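Local coordinates for protein BPH (Thiobacillus denitrificans, PDB 5OVS) that assembles as a tetradecameric double ring related to the bacterial proteasome and probably hydrolyses proteins or peptides, at residues Thr1-Asp9 with Glu130-Ser141; Glu160-Met168 with Leu179-Glu187. All coordinates share one frame; numbering follows the deposited sequence.

Contact 1: residues Thr1-Asp9 with Glu130-Ser141; sequences TTVTIVRKD and EFSKFYAYGSGS
In the N-terminal strand pair of this proteasome-like fold, residues V3 to V6 run antiparallel to F134 to Y137, and the contact illustrates how backbone pairing can fix a chain terminus. V3 with Y137 and I5 with Y135 form hydrogen-bonded pairs, each bonding twice; V3 N to Y137 O measures 3.0 Å. T4 with A136 between them and V6 with F134 beyond are non-hydrogen-bonded pairs. The pairing continues into the loop, where R7 N donates to K133 O at 2.8 Å.

V3, I5, Y135 and Y137 share one face of the sheet. With chi1 of V3 at -71°, CG2 sits between the backbone N and the carbonyl carbon and meets Y137 CB at 3.7 Å. On the other face, V6 CG2 lies alongside F134 CB at 3.9 Å, while the F134 ring leads away to Y152 and to Y31 of the second subunit.

At the start of the chain, T1 O receives G140 N in a nearly straight bond (3.1 Å, 167°). G138 passes close by, with no room for a CB beside T1 O. T2 OG1 lies 3.1 Å from G140 CA and is hydrogen-bonded to S177 OG. With an alanine in place of T2, S177 OG would probably lose its hydroxyl partner and a gap would open against G140 CA.

At the far end, R7 extends its chain over the loop, its CD 3.4 Å from S132 O. A water in the plane of its guanidinium accepts from NH1 and donates to E130 OE2 and F131 O, bridging charges too distant for a salt bridge. The chemistry is thus graded: backbone bonds set the register, apolar branches fill both faces, and the turn at G138 to S141 holds T1, the N-terminal threonine, which in proteasome beta subunits is the nucleophile and may be so here.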
loop_
_atom_site.group_PDB
_atom_site.type_symbol
_atom_site.label_atom_id
_atom_site.label_comp_id
_atom_site.label_asym_id
_atom_site.label_seq_id
_atom_site.Cartn_x
_atom_site.Cartn_y
_atom_site.Cartn_z
ATOM N N THR K 1 17.290 12.672 25.402
ATOM C CA THR K 1 18.665 12.761 25.964
ATOM C C THR K 1 19.313 14.065 25.503
ATOM O O THR K 1 19.043 14.531 24.409
ATOM C CB THR K 1 19.518 11.550 25.533
ATOM O OG1 THR K 1 19.077 10.381 26.229
ATOM C CG2 THR K 1 20.955 11.754 25.854
ATOM N N THR K 2 20.138 14.664 26.357
ATOM C CA THR K 2 21.017 15.747 25.951
ATOM C C THR K 2 22.414 15.501 26.492
ATOM O O THR K 2 22.591 15.258 27.685
ATOM C CB THR K 2 20.544 17.098 26.471
ATOM O OG1 THR K 2 19.213 17.342 26.000
ATOM C CG2 THR K 2 21.462 18.212 25.973
ATOM N N VAL K 3 23.394 15.570 25.595
ATOM C CA VAL K 3 24.804 15.528 25.961
ATOM C C VAL K 3 25.470 16.785 25.400
ATOM O O VAL K 3 25.142 17.218 24.295
ATOM C CB VAL K 3 25.519 14.272 25.425
ATOM C CG1 VAL K 3 25.063 13.028 26.172
ATOM C CG2 VAL K 3 25.304 14.100 23.927
ATOM N N THR K 4 26.375 17.380 26.162
ATOM C CA THR K 4 27.055 18.577 25.721
ATOM C C THR K 4 28.567 18.461 25.918
ATOM O O THR K 4 29.076 17.690 26.759
ATOM C CB THR K 4 26.547 19.826 26.456
ATOM O OG1 THR K 4 26.758 19.666 27.861
ATOM C CG2 THR K 4 25.039 20.057 26.188
ATOM N N ILE K 5 29.286 19.240 25.126
ATOM C CA ILE K 5 30.717 19.239 25.205
ATOM C C ILE K 5 31.220 20.649 24.909
ATOM O O ILE K 5 30.714 21.322 24.018
ATOM C CB ILE K 5 31.305 18.183 24.257
ATOM C CG1 ILE K 5 32.731 17.843 24.686
ATOM C CG2 ILE K 5 31.199 18.637 22.809
ATOM C CD1 ILE K 5 33.232 16.550 24.111
ATOM N N VAL K 6 32.185 21.096 25.703
ATOM C CA VAL K 6 32.629 22.481 25.682
ATOM C C VAL K 6 34.136 22.577 25.926
ATOM O O VAL K 6 34.722 21.850 26.746
ATOM C CB VAL K 6 31.894 23.326 26.728
ATOM C CG1 VAL K 6 32.360 24.773 26.658
ATOM C CG2 VAL K 6 30.383 23.233 26.532
ATOM N N ARG K 7 34.726 23.514 25.201
ATOM C CA ARG K 7 36.129 23.796 25.213
ATOM C C ARG K 7 36.249 25.301 25.452
ATOM O O ARG K 7 35.815 26.093 24.624
ATOM C CB ARG K 7 36.643 23.417 23.827
ATOM C CG ARG K 7 38.139 23.459 23.644
ATOM C CD ARG K 7 38.494 23.714 22.189
ATOM N NE ARG K 7 39.865 24.205 22.118
ATOM C CZ ARG K 7 40.907 23.522 21.660
ATOM N NH1 ARG K 7 40.767 22.293 21.180
ATOM N NH2 ARG K 7 42.105 24.092 21.668
ATOM N N LYS K 8 36.793 25.720 26.586
ATOM C CA LYS K 8 36.897 27.154 26.851
ATOM C C LYS K 8 37.940 27.452 27.897
ATOM O O LYS K 8 37.978 26.796 28.930
ATOM C CB LYS K 8 35.553 27.718 27.316
ATOM C CG LYS K 8 35.621 29.173 27.736
ATOM C CD LYS K 8 34.282 29.711 28.208
ATOM C CE LYS K 8 34.438 31.135 28.722
ATOM N NZ LYS K 8 33.143 31.793 29.051
ATOM N N ASP K 9 38.768 28.461 27.617
ATOM C CA ASP K 9 39.818 28.932 28.533
ATOM C C ASP K 9 40.783 27.844 29.038
ATOM O O ASP K 9 41.063 27.773 30.235
ATOM C CB ASP K 9 39.193 29.663 29.732
ATOM C CG ASP K 9 38.460 30.928 29.337
ATOM O OD1 ASP K 9 38.841 31.578 28.346
ATOM O OD2 ASP K 9 37.508 31.288 30.047
ATOM N N GLU K 130 35.801 17.228 14.978
ATOM C CA GLU K 130 36.444 17.917 16.099
ATOM C C GLU K 130 35.774 19.254 16.227
ATOM O O GLU K 130 35.579 19.941 15.225
ATOM C CB GLU K 130 37.949 18.124 15.897
ATOM C CG GLU K 130 38.595 18.786 17.105
ATOM C CD GLU K 130 40.104 18.870 17.044
ATOM O OE1 GLU K 130 40.703 18.564 15.991
ATOM O OE2 GLU K 130 40.696 19.261 18.064
ATOM N N PHE K 131 35.421 19.627 17.453
ATOM C CA PHE K 131 34.709 20.874 17.681
ATOM C C PHE K 131 35.645 21.939 18.203
ATOM O O PHE K 131 36.603 21.643 18.906
ATOM C CB PHE K 131 33.535 20.645 18.628
ATOM C CG PHE K 131 32.529 19.683 18.086
ATOM C CD1 PHE K 131 31.816 19.992 16.939
ATOM C CD2 PHE K 131 32.305 18.455 18.707
ATOM C CE1 PHE K 131 30.901 19.099 16.414
ATOM C CE2 PHE K 131 31.380 17.560 18.189
ATOM C CZ PHE K 131 30.679 17.882 17.040
ATOM N N SER K 132 35.360 23.183 17.833
ATOM C CA SER K 132 36.246 24.302 18.144
ATOM C C SER K 132 35.823 25.015 19.432
ATOM O O SER K 132 36.632 25.652 20.084
ATOM C CB SER K 132 36.340 25.272 16.947
ATOM O OG SER K 132 35.067 25.773 16.507
ATOM N N LYS K 133 34.556 24.878 19.812
ATOM C CA LYS K 133 33.972 25.669 20.894
ATOM C C LYS K 133 33.063 24.799 21.747
ATOM O O LYS K 133 33.395 24.470 22.881
ATOM C CB LYS K 133 33.172 26.846 20.313
ATOM C CG LYS K 133 33.992 27.890 19.571
ATOM C CD LYS K 133 33.069 28.752 18.722
ATOM C CE LYS K 133 33.705 30.040 18.246
ATOM N NZ LYS K 133 34.433 29.900 16.958
ATOM N N PHE K 134 31.918 24.421 21.185
ATOM C CA PHE K 134 30.984 23.540 21.855
ATOM C C PHE K 134 30.153 22.745 20.858
ATOM O O PHE K 134 30.173 23.032 19.666
ATOM C CB PHE K 134 30.079 24.331 22.797
ATOM C CG PHE K 134 29.249 25.404 22.132
ATOM C CD1 PHE K 134 28.009 25.106 21.586
ATOM C CD2 PHE K 134 29.671 26.721 22.124
ATOM C CE1 PHE K 134 27.217 26.097 21.007
ATOM C CE2 PHE K 134 28.896 27.718 21.552
ATOM C CZ PHE K 134 27.665 27.408 20.994
ATOM N N TYR K 135 29.468 21.713 21.343
ATOM C CA TYR K 135 28.404 21.073 20.573
ATOM C C TYR K 135 27.540 20.225 21.491
ATOM O O TYR K 135 27.838 20.090 22.680
ATOM C CB TYR K 135 28.945 20.247 19.378
ATOM C CG TYR K 135 27.959 20.157 18.224
ATOM C CD1 TYR K 135 27.424 21.309 17.646
ATOM C CD2 TYR K 135 27.550 18.924 17.719
ATOM C CE1 TYR K 135 26.502 21.233 16.616
ATOM C CE2 TYR K 135 26.631 18.837 16.685
ATOM C CZ TYR K 135 26.114 19.992 16.139
ATOM O OH TYR K 135 25.223 19.911 15.104
ATOM N N ALA K 136 26.444 19.701 20.943
ATOM C CA ALA K 136 25.474 18.897 21.699
ATOM C C ALA K 136 24.815 17.867 20.792
ATOM O O ALA K 136 24.644 18.119 19.610
ATOM C CB ALA K 136 24.408 19.798 22.303
ATOM N N TYR K 137 24.459 16.715 21.355
ATOM C CA TYR K 137 23.716 15.661 20.645
ATOM C C TYR K 137 22.584 15.196 21.531
ATOM O O TYR K 137 22.505 15.559 22.717
ATOM C CB TYR K 137 24.602 14.452 20.326
ATOM C CG TYR K 137 25.468 14.546 19.078
ATOM C CD1 TYR K 137 24.953 15.013 17.869
ATOM C CD2 TYR K 137 26.813 14.116 19.110
ATOM C CE1 TYR K 137 25.747 15.081 16.733
ATOM C CE2 TYR K 137 27.618 14.189 17.984
ATOM C CZ TYR K 137 27.085 14.671 16.803
ATOM O OH TYR K 137 27.888 14.735 15.686
ATOM N N GLY K 138 21.722 14.377 20.943
ATOM C CA GLY K 138 20.474 13.966 21.565
ATOM C C GLY K 138 19.306 14.805 21.060
ATOM O O GLY K 138 19.489 15.823 20.402
ATOM N N SER K 139 18.096 14.366 21.377
ATOM C CA SER K 139 16.878 15.093 21.017
ATOM C C SER K 139 16.860 16.496 21.625
ATOM O O SER K 139 16.180 17.384 21.111
ATOM C CB SER K 139 15.643 14.305 21.481
ATOM O OG SER K 139 15.679 14.057 22.896
ATOM N N GLY K 140 17.604 16.701 22.716
ATOM C CA GLY K 140 17.716 18.026 23.328
ATOM C C GLY K 140 18.797 18.976 22.822
ATOM O O GLY K 140 18.959 20.049 23.389
ATOM N N SER K 141 19.527 18.607 21.763
ATOM C CA SER K 141 20.620 19.452 21.234
ATOM C C SER K 141 20.243 20.872 20.872
ATOM O O SER K 141 20.965 21.793 21.248
ATOM C CB SER K 141 21.330 18.818 20.041
ATOM O OG SER K 141 20.501 17.897 19.391
HETATM O O HOH W 1 15.743 15.560 25.014
HETATM O O HOH W 2 38.917 20.247 20.064
#

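Contact 2: residues Glu160-Met168 with Leu179-Glu187; sequences EAVARLGVM and LPVQSFVME
E160, R164, V167 and M168, on one side of helix 159-173, pack against V181, S183, V185 and L179 along and just before strand 182-187, a case of an edge strand held to its helix by mixed polar and apolar grips. The two segments run nearly antiparallel.

S183 is the polar centre. Its hydroxyl donates to E160 OE2 at 2.6 Å, meeting the anti lone pair of that oxygen. E160 gets there with CG anti to the backbone N (chi1 -176°) and the rest of its chain extended; the other oxygen, OE1, rests on V185 CG1 at 3.6 Å, the two side chains crossing at about a right angle.

R164 starts out along the helix flank, then bends at chi3 (66°), which swings the guanidinium back over the strand. NH1 reaches S183 OG at 3.3 Å, and the hydroxyl lies close to the guanidinium plane. The same nitrogen also donates to V181 O at 3.3 Å, but from above the carbonyl plane rather than on a lone pair. One guanidinium face lies over V181 CB.

Beyond this, V167 and V181 meet tip to tip, V167 CG1 to V181 CG2 at 3.6 Å. M168 CG touches the same V181 CG2 at 3.7 Å and also L179 CD2, while M168 packs outward on Y149 of the third subunit.

Because S183 OG accepts from a guanidinium while giving its proton to a carboxylate, the two bonds are likely to polarise and reinforce each other, and together they probably restrict the hydroxyl's rotation.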
loop_
_atom_site.group_PDB
_atom_site.type_symbol
_atom_site.label_atom_id
_atom_site.label_comp_id
_atom_site.label_asym_id
_atom_site.label_seq_id
_atom_site.Cartn_x
_atom_site.Cartn_y
_atom_site.Cartn_z
ATOM N N GLU K 160 32.659 24.055 32.103
ATOM C CA GLU K 160 31.720 23.168 32.781
ATOM C C GLU K 160 30.351 23.827 32.996
ATOM O O GLU K 160 29.319 23.223 32.762
ATOM C CB GLU K 160 32.299 22.681 34.097
ATOM C CG GLU K 160 31.411 21.672 34.802
ATOM C CD GLU K 160 32.122 20.927 35.909
ATOM O OE1 GLU K 160 33.057 21.486 36.517
ATOM O OE2 GLU K 160 31.736 19.776 36.173
ATOM N N ALA K 161 30.349 25.075 33.426
ATOM C CA ALA K 161 29.103 25.796 33.649
ATOM C C ALA K 161 28.332 25.973 32.355
ATOM O O ALA K 161 27.105 25.934 32.346
ATOM C CB ALA K 161 29.390 27.151 34.285
ATOM N N VAL K 162 29.054 26.162 31.257
ATOM C CA VAL K 162 28.410 26.300 29.954
ATOM C C VAL K 162 27.844 24.961 29.460
ATOM O O VAL K 162 26.716 24.910 28.925
ATOM C CB VAL K 162 29.358 26.913 28.914
ATOM C CG1 VAL K 162 28.695 26.953 27.549
ATOM C CG2 VAL K 162 29.762 28.316 29.353
ATOM N N ALA K 163 28.619 23.892 29.643
ATOM C CA ALA K 163 28.191 22.541 29.262
ATOM C C ALA K 163 26.961 22.134 30.047
ATOM O O ALA K 163 26.007 21.618 29.484
ATOM C CB ALA K 163 29.308 21.541 29.502
ATOM N N ARG K 164 26.990 22.393 31.353
ATOM C CA ARG K 164 25.859 22.078 32.222
ATOM C C ARG K 164 24.646 22.897 31.835
ATOM O O ARG K 164 23.541 22.375 31.763
ATOM C CB ARG K 164 26.197 22.342 33.686
ATOM C CG ARG K 164 27.208 21.369 34.267
ATOM C CD ARG K 164 27.613 21.812 35.655
ATOM N NE ARG K 164 26.491 21.725 36.577
ATOM C CZ ARG K 164 26.026 20.592 37.106
ATOM N NH1 ARG K 164 26.580 19.417 36.820
ATOM N NH2 ARG K 164 24.981 20.632 37.921
ATOM N N LEU K 165 24.847 24.182 31.598
ATOM C CA LEU K 165 23.728 25.039 31.247
ATOM C C LEU K 165 23.029 24.505 29.996
ATOM O O LEU K 165 21.815 24.583 29.886
ATOM C CB LEU K 165 24.178 26.493 31.065
ATOM C CG LEU K 165 23.029 27.498 30.879
ATOM C CD1 LEU K 165 22.170 27.587 32.131
ATOM C CD2 LEU K 165 23.549 28.878 30.510
ATOM N N GLY K 166 23.799 23.947 29.066
ATOM C CA GLY K 166 23.242 23.388 27.846
ATOM C C GLY K 166 22.253 22.283 28.129
ATOM O O GLY K 166 21.207 22.177 27.500
ATOM N N VAL K 167 22.585 21.462 29.102
ATOM C CA VAL K 167 21.742 20.352 29.484
ATOM C C VAL K 167 20.469 20.848 30.179
ATOM O O VAL K 167 19.403 20.272 29.985
ATOM C CB VAL K 167 22.527 19.400 30.402
ATOM C CG1 VAL K 167 21.635 18.282 30.929
ATOM C CG2 VAL K 167 23.739 18.838 29.655
ATOM N N MET K 168 20.590 21.903 30.990
ATOM C CA MET K 168 19.479 22.407 31.800
ATOM C C MET K 168 18.408 23.094 30.943
ATOM O O MET K 168 17.217 23.071 31.279
ATOM C CB MET K 168 19.980 23.395 32.859
ATOM C CG MET K 168 20.927 22.820 33.907
ATOM S SD MET K 168 21.947 24.106 34.667
ATOM C CE MET K 168 20.806 24.702 35.909
ATOM N N LEU K 179 16.714 16.600 34.818
ATOM C CA LEU K 179 17.713 16.844 35.864
ATOM C C LEU K 179 17.743 15.669 36.832
ATOM O O LEU K 179 16.744 14.983 36.978
ATOM C CB LEU K 179 17.380 18.129 36.639
ATOM C CG LEU K 179 17.374 19.449 35.852
ATOM C CD1 LEU K 179 16.980 20.605 36.764
ATOM C CD2 LEU K 179 18.720 19.732 35.196
ATOM N N PRO K 180 18.878 15.452 37.526
ATOM C CA PRO K 180 20.081 16.291 37.548
ATOM C C PRO K 180 20.953 16.159 36.317
ATOM O O PRO K 180 20.824 15.204 35.543
ATOM C CB PRO K 180 20.846 15.777 38.772
ATOM C CG PRO K 180 20.440 14.349 38.872
ATOM C CD PRO K 180 19.005 14.302 38.440
ATOM N N VAL K 181 21.833 17.141 36.165
ATOM C CA VAL K 181 22.893 17.118 35.184
ATOM C C VAL K 181 24.167 16.517 35.789
ATOM O O VAL K 181 24.548 16.833 36.907
ATOM C CB VAL K 181 23.220 18.551 34.732
ATOM C CG1 VAL K 181 24.224 18.539 33.584
ATOM C CG2 VAL K 181 21.925 19.284 34.366
ATOM N N GLN K 182 24.830 15.674 35.018
ATOM C CA GLN K 182 26.124 15.126 35.381
ATOM C C GLN K 182 27.164 15.812 34.512
ATOM O O GLN K 182 26.886 16.125 33.359
ATOM C CB GLN K 182 26.121 13.633 35.081
ATOM C CG GLN K 182 27.432 12.921 35.344
ATOM C CD GLN K 182 27.497 11.543 34.698
ATOM O OE1 GLN K 182 26.751 11.236 33.753
ATOM N NE2 GLN K 182 28.410 10.705 35.194
ATOM N N SER K 183 28.360 16.039 35.039
ATOM C CA SER K 183 29.413 16.605 34.214
ATOM C C SER K 183 30.818 16.258 34.689
ATOM O O SER K 183 31.023 15.855 35.819
ATOM C CB SER K 183 29.269 18.114 34.129
ATOM O OG SER K 183 29.448 18.717 35.396
ATOM N N PHE K 184 31.777 16.426 33.794
ATOM C CA PHE K 184 33.176 16.253 34.117
ATOM C C PHE K 184 33.945 17.384 33.473
ATOM O O PHE K 184 33.511 17.918 32.451
ATOM C CB PHE K 184 33.686 14.915 33.583
ATOM C CG PHE K 184 33.057 13.725 34.246
ATOM C CD1 PHE K 184 31.814 13.270 33.843
ATOM C CD2 PHE K 184 33.705 13.060 35.281
ATOM C CE1 PHE K 184 31.226 12.173 34.457
ATOM C CE2 PHE K 184 33.121 11.954 35.887
ATOM C CZ PHE K 184 31.881 11.509 35.474
ATOM N N VAL K 185 35.078 17.742 34.069
ATOM C CA VAL K 185 35.943 18.779 33.533
ATOM C C VAL K 185 37.399 18.309 33.587
ATOM O O VAL K 185 37.790 17.555 34.484
ATOM C CB VAL K 185 35.748 20.121 34.287
ATOM C CG1 VAL K 185 36.284 20.054 35.705
ATOM C CG2 VAL K 185 36.383 21.280 33.523
ATOM N N MET K 186 38.185 18.737 32.604
ATOM C CA MET K 186 39.602 18.401 32.545
ATOM C C MET K 186 40.387 19.516 31.878
ATOM O O MET K 186 39.810 20.409 31.243
ATOM C CB MET K 186 39.801 17.093 31.780
ATOM C CG MET K 186 39.615 17.215 30.276
ATOM S SD MET K 186 39.075 15.687 29.486
ATOM C CE MET K 186 37.343 15.738 29.956
ATOM N N GLU K 187 41.707 19.440 32.012
ATOM C CA GLU K 187 42.594 20.444 31.447
ATOM C C GLU K 187 42.876 20.132 29.970
ATOM O O GLU K 187 43.041 18.972 29.588
ATOM C CB GLU K 187 43.908 20.511 32.244
ATOM C CG GLU K 187 43.748 20.655 33.757
ATOM C CD GLU K 187 42.877 21.841 34.169
ATOM O OE1 GLU K 187 43.432 22.905 34.531
ATOM O OE2 GLU K 187 41.636 21.714 34.132
#

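How the contacts relate
Contact 1 is buried and somewhat nearer the centre of the subunit, whereas contact 2 lies at the surface; their centres are about 10 Å apart. Both reach the same four-stranded sheet: contact 1 joins strands 3-8 and 134-137 within it, and contact 2 lays helix 159-173 over the opposite edge strand, 182-187. The first relies on backbone bonds, the second on side chains, with a charged pair about a serine hydroxyl and a small apolar patch. They meet where T4 OG1 probably bonds A163 O at 2.6 Å and V6 CG2 packs on A163 CA at 3.6 Å, so one helix rests on both the inner and the outer strand.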